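Long-range contacts in Box C/D snoRNA protein 1 (PDB 6THL), which is required for the accumulation of box C/D snoRNAs, and so for snoRNA processing, their transport to the nucleolus and ribosome biogenesis: residues Arg13-Leu18 / Lys156-Ile161; Phe62-His67 / Lys81-Lys86; Asp73-Gly78 / Leu144-Lys149; Ser119-Tyr124 / Ile166-Thr171. One frame throughout, in Å; residues are numbered along the deposited sequence.

Interaction 1. Residues Arg13-Leu18 / Lys156-Ile161; sequences RGVNCL and KNTTVI
Asn16 and Thr159 sit side by side and point the same way where strands 15-18 and 159-161 pair in parallel, within a small mixed sheet that strand 11-12 completes. The side chain of Asn16 swings out with CG anti to the backbone N (chi1 174°), which brings its amide against the threonine hydroxyl: ND2 of Asn16 donates to OG1 of Thr159 at 2.6 Å, with OG1 17° out of the amide plane. The bond spans the two strands on the sheet face that also carries Leu18 and Ile161. There Leu18 crosses Thr159 at a slant, its CG 4.0 Å from Thr159 CG2.

The other face holds Cys17 and Val160. Val15 and Val160 cross at about a right angle, with Val15 CG1 3.7 Å from Val160 CG2, and the same methyl of Val160 lies 3.8 Å from Cys17 SG. One branch of Val160 thus serves two neighbours, and Trp43 of strand 40-49 packs on both Val15 and Cys17, linking the small sheet to a strand of the larger one.

The backbone bonds fix the register. Asn16 is held through both its backbone N and its backbone O, which belong to two successive peptide units: its N donates to Thr158 O at 3.0 Å, and its O receives Val160 N at 3.1 Å. The third bond, from Leu18 N to Val160 O, is 2.9 Å long and the straightest of the set, with 166° at the hydrogen.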
loop_
_atom_site.group_PDB
_atom_site.type_symbol
_atom_site.label_atom_id
_atom_site.label_comp_id
_atom_site.label_asym_id
_atom_site.label_seq_id
_atom_site.Cartn_x
_atom_site.Cartn_y
_atom_site.Cartn_z
ATOM N N ARG B 13 1.036 25.383 -18.276
ATOM C CA ARG B 13 -0.073 25.661 -19.203
ATOM C C ARG B 13 -1.270 26.348 -18.572
ATOM O O ARG B 13 -2.417 25.951 -18.808
ATOM C CB ARG B 13 -0.527 24.367 -19.886
ATOM C CG ARG B 13 0.610 23.511 -20.458
ATOM C CD ARG B 13 1.194 24.073 -21.759
ATOM N NE ARG B 13 0.253 23.946 -22.873
ATOM C CZ ARG B 13 0.348 24.602 -24.022
ATOM N NH1 ARG B 13 1.344 25.449 -24.251
ATOM N NH2 ARG B 13 -0.564 24.406 -24.950
ATOM N N GLY B 14 -0.997 27.375 -17.768
ATOM C CA GLY B 14 -2.044 28.122 -17.073
ATOM C C GLY B 14 -2.349 27.554 -15.713
ATOM O O GLY B 14 -2.546 28.294 -14.751
ATOM N N VAL B 15 -2.368 26.230 -15.626
ATOM C CA VAL B 15 -2.767 25.551 -14.408
ATOM C C VAL B 15 -1.781 25.775 -13.297
ATOM O O VAL B 15 -0.553 25.609 -13.496
ATOM C CB VAL B 15 -2.875 24.042 -14.607
ATOM C CG1 VAL B 15 -3.083 23.364 -13.263
ATOM C CG2 VAL B 15 -4.028 23.735 -15.544
ATOM N N ASN B 16 -2.330 26.125 -12.133
ATOM C CA ASN B 16 -1.505 26.353 -10.966
ATOM C C ASN B 16 -1.287 25.052 -10.182
ATOM O O ASN B 16 -2.214 24.597 -9.489
ATOM C CB ASN B 16 -2.127 27.414 -10.074
ATOM C CG ASN B 16 -1.373 27.569 -8.773
ATOM O OD1 ASN B 16 -0.252 28.091 -8.727
ATOM N ND2 ASN B 16 -1.978 27.106 -7.706
ATOM N N CYS B 17 -0.072 24.468 -10.271
ATOM C CA CYS B 17 0.182 23.082 -9.746
ATOM C C CYS B 17 0.940 23.021 -8.445
ATOM O O CYS B 17 2.094 23.374 -8.404
ATOM C CB CYS B 17 0.904 22.225 -10.777
ATOM S SG CYS B 17 0.066 22.357 -12.339
ATOM N N LEU B 18 0.304 22.558 -7.379
ATOM C CA LEU B 18 1.018 22.400 -6.108
ATOM C C LEU B 18 1.802 21.098 -6.122
ATOM O O LEU B 18 1.285 20.028 -6.459
ATOM C CB LEU B 18 0.085 22.444 -4.900
ATOM C CG LEU B 18 -0.726 23.721 -4.812
ATOM C CD1 LEU B 18 -1.639 23.712 -3.597
ATOM C CD2 LEU B 18 0.232 24.883 -4.780
ATOM N N LYS B 156 -7.538 25.582 -16.950
ATOM C CA LYS B 156 -6.634 26.728 -17.157
ATOM C C LYS B 156 -6.381 27.616 -15.934
ATOM O O LYS B 156 -5.228 27.806 -15.537
ATOM C CB LYS B 156 -7.065 27.590 -18.332
ATOM C CG LYS B 156 -6.021 28.626 -18.727
ATOM C CD LYS B 156 -6.557 29.512 -19.842
ATOM C CE LYS B 156 -5.534 30.519 -20.347
ATOM N NZ LYS B 156 -6.119 31.368 -21.420
ATOM N N ASN B 157 -7.423 28.165 -15.331
ATOM C CA ASN B 157 -7.203 29.063 -14.197
ATOM C C ASN B 157 -7.679 28.352 -12.940
ATOM O O ASN B 157 -8.525 28.862 -12.229
ATOM C CB ASN B 157 -7.955 30.385 -14.455
ATOM C CG ASN B 157 -7.302 31.592 -13.788
ATOM O OD1 ASN B 157 -6.087 31.768 -13.835
ATOM N ND2 ASN B 157 -8.124 32.452 -13.198
ATOM N N THR B 158 -7.185 27.134 -12.710
ATOM C CA THR B 158 -7.501 26.365 -11.491
ATOM C C THR B 158 -6.245 26.099 -10.711
ATOM O O THR B 158 -5.138 26.502 -11.074
ATOM C CB THR B 158 -8.082 24.958 -11.771
ATOM O OG1 THR B 158 -7.299 24.315 -12.786
ATOM C CG2 THR B 158 -9.563 25.003 -12.164
ATOM N N THR B 159 -6.426 25.370 -9.630
ATOM C CA THR B 159 -5.299 24.759 -8.962
ATOM C C THR B 159 -5.494 23.251 -8.838
ATOM O O THR B 159 -6.638 22.778 -8.625
ATOM C CB THR B 159 -5.065 25.463 -7.618
ATOM O OG1 THR B 159 -4.561 26.775 -7.899
ATOM C CG2 THR B 159 -4.071 24.697 -6.702
ATOM N N VAL B 160 -4.391 22.499 -9.026
ATOM C CA VAL B 160 -4.395 21.064 -8.711
ATOM C C VAL B 160 -3.344 20.721 -7.713
ATOM O O VAL B 160 -2.358 21.418 -7.570
ATOM C CB VAL B 160 -4.199 20.189 -9.938
ATOM C CG1 VAL B 160 -5.470 20.196 -10.785
ATOM C CG2 VAL B 160 -2.971 20.634 -10.725
ATOM N N ILE B 161 -3.566 19.653 -6.977
ATOM C CA ILE B 161 -2.482 19.096 -6.196
ATOM C C ILE B 161 -1.803 18.095 -7.112
ATOM O O ILE B 161 -2.306 16.978 -7.382
ATOM C CB ILE B 161 -2.958 18.469 -4.899
ATOM C CG1 ILE B 161 -3.268 19.602 -3.931
ATOM C CG2 ILE B 161 -1.840 17.613 -4.314
ATOM C CD1 ILE B 161 -4.129 19.202 -2.778
#

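Interaction 2. Residues Phe62-His67 / Lys81-Lys86; sequences FKHVSH and KNVFQK
Phe62 meets Lys86 where helix 81-90 packs on strand 62-70 of the BCD1 domain's large mixed sheet, the helix segment running nearly antiparallel to the strand, with their axes 9.5 Å apart. The ring of Phe62 reaches the helix with CG anti to the backbone N (chi1 172°). The aliphatic chain of Lys86 lies over one face of that ring in a CH-pi contact: its CG is 3.9 Å from the Phe62 ring centroid and 19° off the normal. The lysine chain bends at chi2, and its CD comes within 3.7 Å of Phe62 CD1. With an alanine here, the methylenes of Lys86 would probably lose the flat surface they rest on, leaving that chain freer to turn.

His64 is the next residue along the strand to face the helix. Asn82 approaches one ring face near the rim, with the imidazole and amide planes 68° apart, while Val83 CG2 touches from an oblique direction, 4.0 Å from His64 CD2. Ser66 follows; its hydroxyl is hydrogen-bonded to the carbonyl of Met79, just ahead of the helix, and OG of Ser66 lies 4.4 Å from Val83 CG2. Within the helix, Asn82 OD1 accepts a weak bond of 3.1 Å from Val83 N.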
loop_
_atom_site.group_PDB
_atom_site.type_symbol
_atom_site.label_atom_id
_atom_site.label_comp_id
_atom_site.label_asym_id
_atom_site.label_seq_id
_atom_site.Cartn_x
_atom_site.Cartn_y
_atom_site.Cartn_z
ATOM N N PHE B 62 -13.876 3.284 -6.602
ATOM C CA PHE B 62 -12.824 2.728 -7.482
ATOM C C PHE B 62 -12.053 3.905 -7.987
ATOM O O PHE B 62 -12.622 4.790 -8.645
ATOM C CB PHE B 62 -13.346 1.921 -8.693
ATOM C CG PHE B 62 -12.259 1.513 -9.698
ATOM C CD1 PHE B 62 -11.813 0.217 -9.771
ATOM C CD2 PHE B 62 -11.732 2.426 -10.595
ATOM C CE1 PHE B 62 -10.834 -0.140 -10.670
ATOM C CE2 PHE B 62 -10.764 2.062 -11.499
ATOM C CZ PHE B 62 -10.310 0.783 -11.532
ATOM N N LYS B 63 -10.760 3.900 -7.678
ATOM C CA LYS B 63 -9.864 4.953 -8.076
ATOM C C LYS B 63 -8.945 4.407 -9.155
ATOM O O LYS B 63 -8.605 3.236 -9.159
ATOM C CB LYS B 63 -9.108 5.426 -6.854
ATOM C CG LYS B 63 -10.064 5.836 -5.745
ATOM C CD LYS B 63 -9.665 5.295 -4.384
ATOM C CE LYS B 63 -8.593 6.147 -3.720
ATOM N NZ LYS B 63 -8.884 6.301 -2.269
ATOM N N HIS B 64 -8.599 5.238 -10.120
ATOM C CA HIS B 64 -7.603 4.854 -11.069
ATOM C C HIS B 64 -6.927 6.077 -11.629
ATOM O O HIS B 64 -7.585 7.044 -11.926
ATOM C CB HIS B 64 -8.165 3.984 -12.181
ATOM C CG HIS B 64 -7.125 3.549 -13.154
ATOM N ND1 HIS B 64 -6.601 2.281 -13.151
ATOM C CD2 HIS B 64 -6.452 4.235 -14.103
ATOM C CE1 HIS B 64 -5.679 2.190 -14.092
ATOM N NE2 HIS B 64 -5.563 3.365 -14.678
ATOM N N VAL B 65 -5.608 5.990 -11.780
ATOM C CA VAL B 65 -4.789 7.077 -12.275
ATOM C C VAL B 65 -4.344 6.799 -13.698
ATOM O O VAL B 65 -3.672 5.808 -13.932
ATOM C CB VAL B 65 -3.558 7.227 -11.387
ATOM C CG1 VAL B 65 -2.654 8.348 -11.866
ATOM C CG2 VAL B 65 -4.030 7.496 -9.977
ATOM N N SER B 66 -4.745 7.660 -14.636
ATOM C CA SER B 66 -4.382 7.524 -16.038
ATOM C C SER B 66 -3.279 8.476 -16.288
ATOM O O SER B 66 -3.158 9.454 -15.592
ATOM C CB SER B 66 -5.543 7.849 -16.946
ATOM O OG SER B 66 -6.534 6.836 -16.861
ATOM N N HIS B 67 -2.454 8.172 -17.268
ATOM C CA HIS B 67 -1.300 8.985 -17.562
ATOM C C HIS B 67 -1.347 9.449 -19.011
ATOM O O HIS B 67 -2.065 8.888 -19.820
ATOM C CB HIS B 67 -0.040 8.147 -17.380
ATOM C CG HIS B 67 0.280 7.797 -15.962
ATOM N ND1 HIS B 67 0.645 8.738 -15.026
ATOM C CD2 HIS B 67 0.384 6.598 -15.350
ATOM C CE1 HIS B 67 0.919 8.141 -13.883
ATOM N NE2 HIS B 67 0.763 6.841 -14.054
ATOM N N LYS B 81 -9.954 2.429 -21.043
ATOM C CA LYS B 81 -10.764 1.222 -21.028
ATOM C C LYS B 81 -11.192 0.855 -19.615
ATOM O O LYS B 81 -12.332 1.100 -19.241
ATOM C CB LYS B 81 -10.028 0.044 -21.671
ATOM C CG LYS B 81 -10.265 -0.081 -23.165
ATOM C CD LYS B 81 -9.488 -1.243 -23.775
ATOM C CE LYS B 81 -9.826 -1.409 -25.260
ATOM N NZ LYS B 81 -8.864 -2.244 -26.049
ATOM N N ASN B 82 -10.283 0.277 -18.833
ATOM C CA ASN B 82 -10.587 -0.205 -17.459
ATOM C C ASN B 82 -11.581 0.664 -16.659
ATOM O O ASN B 82 -12.477 0.145 -15.935
ATOM C CB ASN B 82 -9.281 -0.402 -16.644
ATOM C CG ASN B 82 -8.233 0.681 -16.897
ATOM O OD1 ASN B 82 -8.418 1.619 -17.695
ATOM N ND2 ASN B 82 -7.107 0.541 -16.224
ATOM N N VAL B 83 -11.382 1.978 -16.809
ATOM C CA VAL B 83 -12.131 3.001 -16.106
ATOM C C VAL B 83 -13.547 3.060 -16.660
ATOM O O VAL B 83 -14.507 3.161 -15.905
ATOM C CB VAL B 83 -11.480 4.407 -16.252
ATOM C CG1 VAL B 83 -12.292 5.457 -15.488
ATOM C CG2 VAL B 83 -10.025 4.403 -15.791
ATOM N N PHE B 84 -13.663 3.038 -17.984
ATOM C CA PHE B 84 -14.954 2.921 -18.620
ATOM C C PHE B 84 -15.541 1.623 -18.128
ATOM O O PHE B 84 -16.500 1.614 -17.379
ATOM C CB PHE B 84 -14.826 2.915 -20.143
ATOM C CG PHE B 84 -16.107 2.611 -20.847
ATOM C CD1 PHE B 84 -16.886 3.633 -21.361
ATOM C CD2 PHE B 84 -16.542 1.302 -20.994
ATOM C CE1 PHE B 84 -18.086 3.356 -22.008
ATOM C CE2 PHE B 84 -17.740 1.015 -21.631
ATOM C CZ PHE B 84 -18.514 2.047 -22.137
ATOM N N GLN B 85 -14.941 0.508 -18.504
ATOM C CA GLN B 85 -15.521 -0.756 -18.110
ATOM C C GLN B 85 -16.182 -0.545 -16.760
ATOM O O GLN B 85 -17.374 -0.828 -16.581
ATOM C CB GLN B 85 -14.457 -1.859 -18.030
ATOM C CG GLN B 85 -14.042 -2.401 -19.394
ATOM C CD GLN B 85 -12.842 -3.340 -19.325
ATOM O OE1 GLN B 85 -11.868 -3.087 -18.604
ATOM N NE2 GLN B 85 -12.901 -4.430 -20.089
ATOM N N LYS B 86 -15.393 -0.014 -15.833
ATOM C CA LYS B 86 -15.795 0.096 -14.443
ATOM C C LYS B 86 -17.035 1.024 -14.270
ATOM O O LYS B 86 -17.954 0.699 -13.506
ATOM C CB LYS B 86 -14.585 0.507 -13.581
ATOM C CG LYS B 86 -14.734 0.166 -12.116
ATOM C CD LYS B 86 -14.480 -1.309 -11.853
ATOM C CE LYS B 86 -15.241 -1.743 -10.622
ATOM N NZ LYS B 86 -14.463 -2.722 -9.835
#

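Interaction 3. Residues Asp73-Gly78 / Leu144-Lys149; sequences DFLVQG and LAIHEK
The branches of Ile146 are set by a chi1 of 80°, which places CG1 between the backbone N and the carbonyl carbon and CG2 anti to that carbon; this splits the side chain between Leu75 and Val76. Leu75 answers with CG anti to its own backbone N (chi1 -174°), and its CD2 comes to 3.8 Å from Ile146 CG2. The other branch of Ile146 ends in CD1, 4.0 Å from Val76 CG1. Both pairs cross at about a right angle, so the isoleucine fits against two consecutive residues of the facing loop, with a different methyl for each.

At the outer side, the Phe74 ring turns its edge to the backbone of Lys149: CD1 of Phe74 lies 3.7 Å from Lys149 O, and that oxygen is in the ring plane. The imidazole of His147 comes near Val76 as well, its CE1 4.3 Å from Val76 CG1, while Ile146 CG1, from the preceding residue, lies over one face of that ring. No hydrogen bond joins the two segments, so this contact rests on apolar packing and on the edge contact of Phe74.

The two loops meet beside strand 122-126, where Leu75 and Ile146 both pack on Phe123. Thr113 and Leu116 of helix 109-117 touch Val76, and Ile151 of helix 151-155 lies against Leu75.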
loop_
_atom_site.group_PDB
_atom_site.type_symbol
_atom_site.label_atom_id
_atom_site.label_comp_id
_atom_site.label_asym_id
_atom_site.label_seq_id
_atom_site.Cartn_x
_atom_site.Cartn_y
_atom_site.Cartn_z
ATOM N N ASP B 73 -7.864 17.387 -25.428
ATOM C CA ASP B 73 -8.778 16.253 -25.531
ATOM C C ASP B 73 -9.969 16.586 -24.686
ATOM O O ASP B 73 -9.806 17.101 -23.572
ATOM C CB ASP B 73 -8.198 14.984 -24.898
ATOM C CG ASP B 73 -7.476 14.085 -25.869
ATOM O OD1 ASP B 73 -7.392 14.369 -27.072
ATOM O OD2 ASP B 73 -6.965 13.053 -25.390
ATOM N N PHE B 74 -11.164 16.257 -25.152
ATOM C CA PHE B 74 -12.310 16.344 -24.257
ATOM C C PHE B 74 -12.012 15.377 -23.096
ATOM O O PHE B 74 -11.198 14.463 -23.266
ATOM C CB PHE B 74 -13.609 15.967 -24.973
ATOM C CG PHE B 74 -13.967 16.866 -26.128
ATOM C CD1 PHE B 74 -13.965 18.262 -25.976
ATOM C CD2 PHE B 74 -14.362 16.312 -27.362
ATOM C CE1 PHE B 74 -14.317 19.076 -27.036
ATOM C CE2 PHE B 74 -14.718 17.121 -28.426
ATOM C CZ PHE B 74 -14.694 18.505 -28.263
ATOM N N LEU B 75 -12.650 15.565 -21.935
ATOM C CA LEU B 75 -12.387 14.714 -20.755
ATOM C C LEU B 75 -12.724 13.213 -20.919
ATOM O O LEU B 75 -11.952 12.344 -20.514
ATOM C CB LEU B 75 -13.124 15.255 -19.541
ATOM C CG LEU B 75 -12.814 14.527 -18.229
ATOM C CD1 LEU B 75 -11.362 14.756 -17.798
ATOM C CD2 LEU B 75 -13.789 14.935 -17.130
ATOM N N VAL B 76 -13.882 12.900 -21.480
ATOM C CA VAL B 76 -14.202 11.507 -21.771
ATOM C C VAL B 76 -13.177 10.856 -22.714
ATOM O O VAL B 76 -12.930 9.658 -22.607
ATOM C CB VAL B 76 -15.624 11.339 -22.368
ATOM C CG1 VAL B 76 -16.677 11.623 -21.306
ATOM C CG2 VAL B 76 -15.836 12.221 -23.606
ATOM N N GLN B 77 -12.602 11.633 -23.642
ATOM C CA GLN B 77 -11.653 11.099 -24.640
ATOM C C GLN B 77 -10.408 10.468 -24.004
ATOM O O GLN B 77 -9.813 9.557 -24.576
ATOM C CB GLN B 77 -11.187 12.189 -25.627
ATOM C CG GLN B 77 -12.194 12.619 -26.687
ATOM C CD GLN B 77 -11.615 13.641 -27.672
ATOM O OE1 GLN B 77 -10.424 13.963 -27.638
ATOM N NE2 GLN B 77 -12.465 14.154 -28.556
ATOM N N GLY B 78 -10.018 10.981 -22.837
ATOM C CA GLY B 78 -8.809 10.537 -22.138
ATOM C C GLY B 78 -9.112 9.789 -20.856
ATOM O O GLY B 78 -8.419 9.956 -19.860
ATOM N N LEU B 144 -17.941 20.178 -13.266
ATOM C CA LEU B 144 -17.436 20.831 -14.464
ATOM C C LEU B 144 -18.020 20.287 -15.746
ATOM O O LEU B 144 -18.491 19.151 -15.807
ATOM C CB LEU B 144 -15.913 20.918 -14.492
ATOM C CG LEU B 144 -15.166 19.694 -14.041
ATOM C CD1 LEU B 144 -15.422 18.592 -15.040
ATOM C CD2 LEU B 144 -13.687 20.021 -13.927
ATOM N N ALA B 145 -17.992 21.165 -16.753
ATOM C CA ALA B 145 -18.814 21.058 -17.949
ATOM C C ALA B 145 -17.969 20.364 -18.967
ATOM O O ALA B 145 -17.295 20.993 -19.764
ATOM C CB ALA B 145 -19.226 22.449 -18.421
ATOM N N ILE B 146 -17.987 19.045 -18.911
ATOM C CA ILE B 146 -16.961 18.255 -19.564
ATOM C C ILE B 146 -17.105 18.296 -21.075
ATOM O O ILE B 146 -16.109 18.205 -21.788
ATOM C CB ILE B 146 -16.970 16.805 -19.056
ATOM C CG1 ILE B 146 -18.074 15.972 -19.738
ATOM C CG2 ILE B 146 -17.120 16.795 -17.536
ATOM C CD1 ILE B 146 -18.265 14.594 -19.133
ATOM N N HIS B 147 -18.337 18.480 -21.548
ATOM C CA HIS B 147 -18.664 18.380 -22.967
ATOM C C HIS B 147 -18.526 19.695 -23.703
ATOM O O HIS B 147 -18.736 19.764 -24.903
ATOM C CB HIS B 147 -20.080 17.836 -23.118
ATOM C CG HIS B 147 -20.257 16.502 -22.470
ATOM N ND1 HIS B 147 -19.489 15.408 -22.809
ATOM C CD2 HIS B 147 -21.076 16.092 -21.474
ATOM C CE1 HIS B 147 -19.843 14.376 -22.065
ATOM N NE2 HIS B 147 -20.803 14.764 -21.245
ATOM N N GLU B 148 -18.149 20.736 -22.991
ATOM C CA GLU B 148 -18.154 22.055 -23.547
ATOM C C GLU B 148 -16.752 22.627 -23.537
ATOM O O GLU B 148 -16.600 23.818 -23.692
ATOM C CB GLU B 148 -19.114 22.919 -22.727
ATOM C CG GLU B 148 -20.284 22.109 -22.123
ATOM C CD GLU B 148 -21.617 22.862 -21.969
ATOM O OE1 GLU B 148 -21.788 23.945 -22.564
ATOM O OE2 GLU B 148 -22.525 22.335 -21.274
ATOM N N LYS B 149 -15.732 21.773 -23.376
ATOM C CA LYS B 149 -14.313 22.203 -23.199
ATOM C C LYS B 149 -13.305 21.039 -23.143
ATOM O O LYS B 149 -13.621 19.933 -22.691
ATOM C CB LYS B 149 -14.140 23.024 -21.909
ATOM C CG LYS B 149 -14.014 24.536 -22.079
ATOM C CD LYS B 149 -14.038 25.196 -20.702
ATOM C CE LYS B 149 -14.603 26.608 -20.693
ATOM N NZ LYS B 149 -13.499 27.589 -20.557
#

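Interaction 4. Residues Ser119-Tyr124 / Ile166-Thr171; sequences SGLKFY and IFVAMT
Tyr124 and Phe167 form a hydrogen-bonded antiparallel pair joined by two backbone bonds: Tyr124 N donates to Phe167 O at 2.9 Å, and Phe167 N to Tyr124 O at 2.7 Å. Further along, Lys122 N donates to Ala169 O at 3.2 Å, while the return bond from Ala169 N to Lys122 O is weak at 3.5 Å. The ladder therefore slackens towards the Lys122 end. Beside the non-hydrogen-bonded pair Phe123 and Val168, Phe123 CA makes a CA-H...O contact with Phe167 O.

Apolar contacts lie on the face of Phe123 and Val168, whose side chains run side by side. CE1 of Phe123 is 3.5 Å from Val168 CG2, with the methyl oblique to the ring, and Ile166 CG2 meets the ring edge 4.1 Å from Phe123 CD1. A chi1 of -71° sets the Phe123 ring anti to its carbonyl carbon and against these methyls, with Leu75 and Ile146 also packing on it. An alanine in its place would probably open a gap there and leave Val168 CG2 and Ile166 CG2 without the ring they pack on. Leu121 extends the patch, its CD1 against Val168 CG1, while its CD2 lies 3.7 Å from Met170 SD. On the other face Tyr124 CB packs near Phe167 CB, and the Phe167 ring turns its edge to Tyr124 O.

Among polar contacts, Ser119 OG accepts from Leu121 N at 3.3 Å, closing an ST turn that leads into the strand.

Strand 165-169 also pairs in parallel with strand 40-49, which makes it an inner strand: the arrangement is an antiparallel strand pair within the mixed beta-sheet of the BCD1 domain.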
loop_
_atom_site.group_PDB
_atom_site.type_symbol
_atom_site.label_atom_id
_atom_site.label_comp_id
_atom_site.label_asym_id
_atom_site.label_seq_id
_atom_site.Cartn_x
_atom_site.Cartn_y
_atom_site.Cartn_z
ATOM N N SER B 119 -24.990 10.112 -20.839
ATOM C CA SER B 119 -24.787 9.227 -19.712
ATOM C C SER B 119 -25.387 9.728 -18.411
ATOM O O SER B 119 -25.846 8.935 -17.595
ATOM C CB SER B 119 -23.294 9.051 -19.530
ATOM O OG SER B 119 -22.958 8.810 -18.186
ATOM N N GLY B 120 -25.340 11.034 -18.182
ATOM C CA GLY B 120 -25.884 11.603 -16.934
ATOM C C GLY B 120 -24.920 11.625 -15.753
ATOM O O GLY B 120 -25.272 12.042 -14.636
ATOM N N LEU B 121 -23.700 11.169 -16.001
ATOM C CA LEU B 121 -22.688 11.219 -15.005
ATOM C C LEU B 121 -22.242 12.656 -14.909
ATOM O O LEU B 121 -21.944 13.271 -15.920
ATOM C CB LEU B 121 -21.535 10.326 -15.392
ATOM C CG LEU B 121 -21.865 8.857 -15.224
ATOM C CD1 LEU B 121 -20.758 8.046 -15.873
ATOM C CD2 LEU B 121 -22.018 8.452 -13.765
ATOM N N LYS B 122 -22.231 13.197 -13.700
ATOM C CA LYS B 122 -21.623 14.480 -13.485
ATOM C C LYS B 122 -20.129 14.275 -13.106
ATOM O O LYS B 122 -19.720 13.215 -12.603
ATOM C CB LYS B 122 -22.384 15.244 -12.413
ATOM C CG LYS B 122 -23.856 15.511 -12.726
ATOM C CD LYS B 122 -24.619 15.910 -11.450
ATOM C CE LYS B 122 -26.101 15.549 -11.463
ATOM N NZ LYS B 122 -26.905 16.501 -12.269
ATOM N N PHE B 123 -19.321 15.296 -13.374
ATOM C CA PHE B 123 -17.902 15.223 -13.162
ATOM C C PHE B 123 -17.512 16.407 -12.341
ATOM O O PHE B 123 -17.775 17.549 -12.705
ATOM C CB PHE B 123 -17.163 15.207 -14.494
ATOM C CG PHE B 123 -17.333 13.920 -15.227
ATOM C CD1 PHE B 123 -16.323 12.989 -15.270
ATOM C CD2 PHE B 123 -18.545 13.601 -15.811
ATOM C CE1 PHE B 123 -16.492 11.782 -15.923
ATOM C CE2 PHE B 123 -18.721 12.393 -16.459
ATOM C CZ PHE B 123 -17.691 11.482 -16.510
ATOM N N TYR B 124 -16.880 16.119 -11.218
ATOM C CA TYR B 124 -16.492 17.134 -10.292
ATOM C C TYR B 124 -14.980 17.045 -10.124
ATOM O O TYR B 124 -14.486 15.972 -9.885
ATOM C CB TYR B 124 -17.170 16.818 -8.969
ATOM C CG TYR B 124 -18.681 16.662 -9.021
ATOM C CD1 TYR B 124 -19.523 17.706 -8.629
ATOM C CD2 TYR B 124 -19.271 15.470 -9.426
ATOM C CE1 TYR B 124 -20.908 17.573 -8.654
ATOM C CE2 TYR B 124 -20.660 15.327 -9.451
ATOM C CZ TYR B 124 -21.472 16.389 -9.069
ATOM O OH TYR B 124 -22.845 16.277 -9.094
ATOM N N ILE B 166 -10.561 13.743 -10.262
ATOM C CA ILE B 166 -11.826 13.940 -10.949
ATOM C C ILE B 166 -12.830 12.903 -10.532
ATOM O O ILE B 166 -12.694 11.734 -10.890
ATOM C CB ILE B 166 -11.717 13.831 -12.488
ATOM C CG1 ILE B 166 -10.599 14.705 -13.072
ATOM C CG2 ILE B 166 -13.060 14.191 -13.124
ATOM C CD1 ILE B 166 -10.880 16.184 -13.042
ATOM N N PHE B 167 -13.850 13.363 -9.803
ATOM C CA PHE B 167 -14.884 12.534 -9.205
ATOM C C PHE B 167 -15.999 12.345 -10.206
ATOM O O PHE B 167 -16.320 13.267 -10.981
ATOM C CB PHE B 167 -15.498 13.205 -7.965
ATOM C CG PHE B 167 -14.566 13.331 -6.801
ATOM C CD1 PHE B 167 -13.735 14.431 -6.688
ATOM C CD2 PHE B 167 -14.561 12.374 -5.795
ATOM C CE1 PHE B 167 -12.879 14.572 -5.620
ATOM C CE2 PHE B 167 -13.686 12.507 -4.729
ATOM C CZ PHE B 167 -12.835 13.616 -4.645
ATOM N N VAL B 168 -16.604 11.157 -10.136
ATOM C CA VAL B 168 -17.619 10.701 -11.053
ATOM C C VAL B 168 -18.729 10.087 -10.195
ATOM O O VAL B 168 -18.467 9.301 -9.292
ATOM C CB VAL B 168 -17.032 9.677 -12.066
ATOM C CG1 VAL B 168 -18.066 9.266 -13.102
ATOM C CG2 VAL B 168 -15.875 10.267 -12.829
ATOM N N ALA B 169 -19.971 10.470 -10.446
ATOM C CA ALA B 169 -21.098 9.915 -9.708
ATOM C C ALA B 169 -22.408 10.291 -10.396
ATOM O O ALA B 169 -22.485 11.317 -11.098
ATOM C CB ALA B 169 -21.091 10.436 -8.295
ATOM N N MET B 170 -23.432 9.456 -10.213
ATOM C CA MET B 170 -24.750 9.768 -10.786
ATOM C C MET B 170 -25.394 10.946 -10.057
ATOM O O MET B 170 -25.945 11.855 -10.706
ATOM C CB MET B 170 -25.700 8.547 -10.824
ATOM C CG MET B 170 -25.749 7.808 -12.176
ATOM S SD MET B 170 -25.723 8.855 -13.667
ATOM C CE MET B 170 -27.423 9.409 -13.748
ATOM N N THR B 171 -25.299 10.920 -8.725
ATOM C CA THR B 171 -25.804 11.988 -7.855
ATOM C C THR B 171 -24.755 12.414 -6.816
ATOM O O THR B 171 -23.786 11.706 -6.578
ATOM C CB THR B 171 -27.107 11.560 -7.123
ATOM O OG1 THR B 171 -26.817 10.666 -6.035
ATOM C CG2 THR B 171 -28.069 10.868 -8.071
#

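Interactions 3 and 4 meet directly at Phe123: its O lies 2.7 Å from Leu144 N, a probable hydrogen bond, and its CB is 3.4 Å from Ile146 CG2. Leu75 CD2 also approaches Ile166 CG2, at 4.1 Å, so the loops of interaction 3 rest on the strand pair of interaction 4. Interactions 2 and 4 both reach the same large sheet, interaction 2 through strand 62-70, their centres about 14 Å apart; the first loop of interaction 3, 73-78, lies in sequence between the two segments of interaction 2. Interaction 1 stands off in the small sheet, about 23 Å between centres from interaction 2, yet its strand 159-161 is followed closely by strand 165-169.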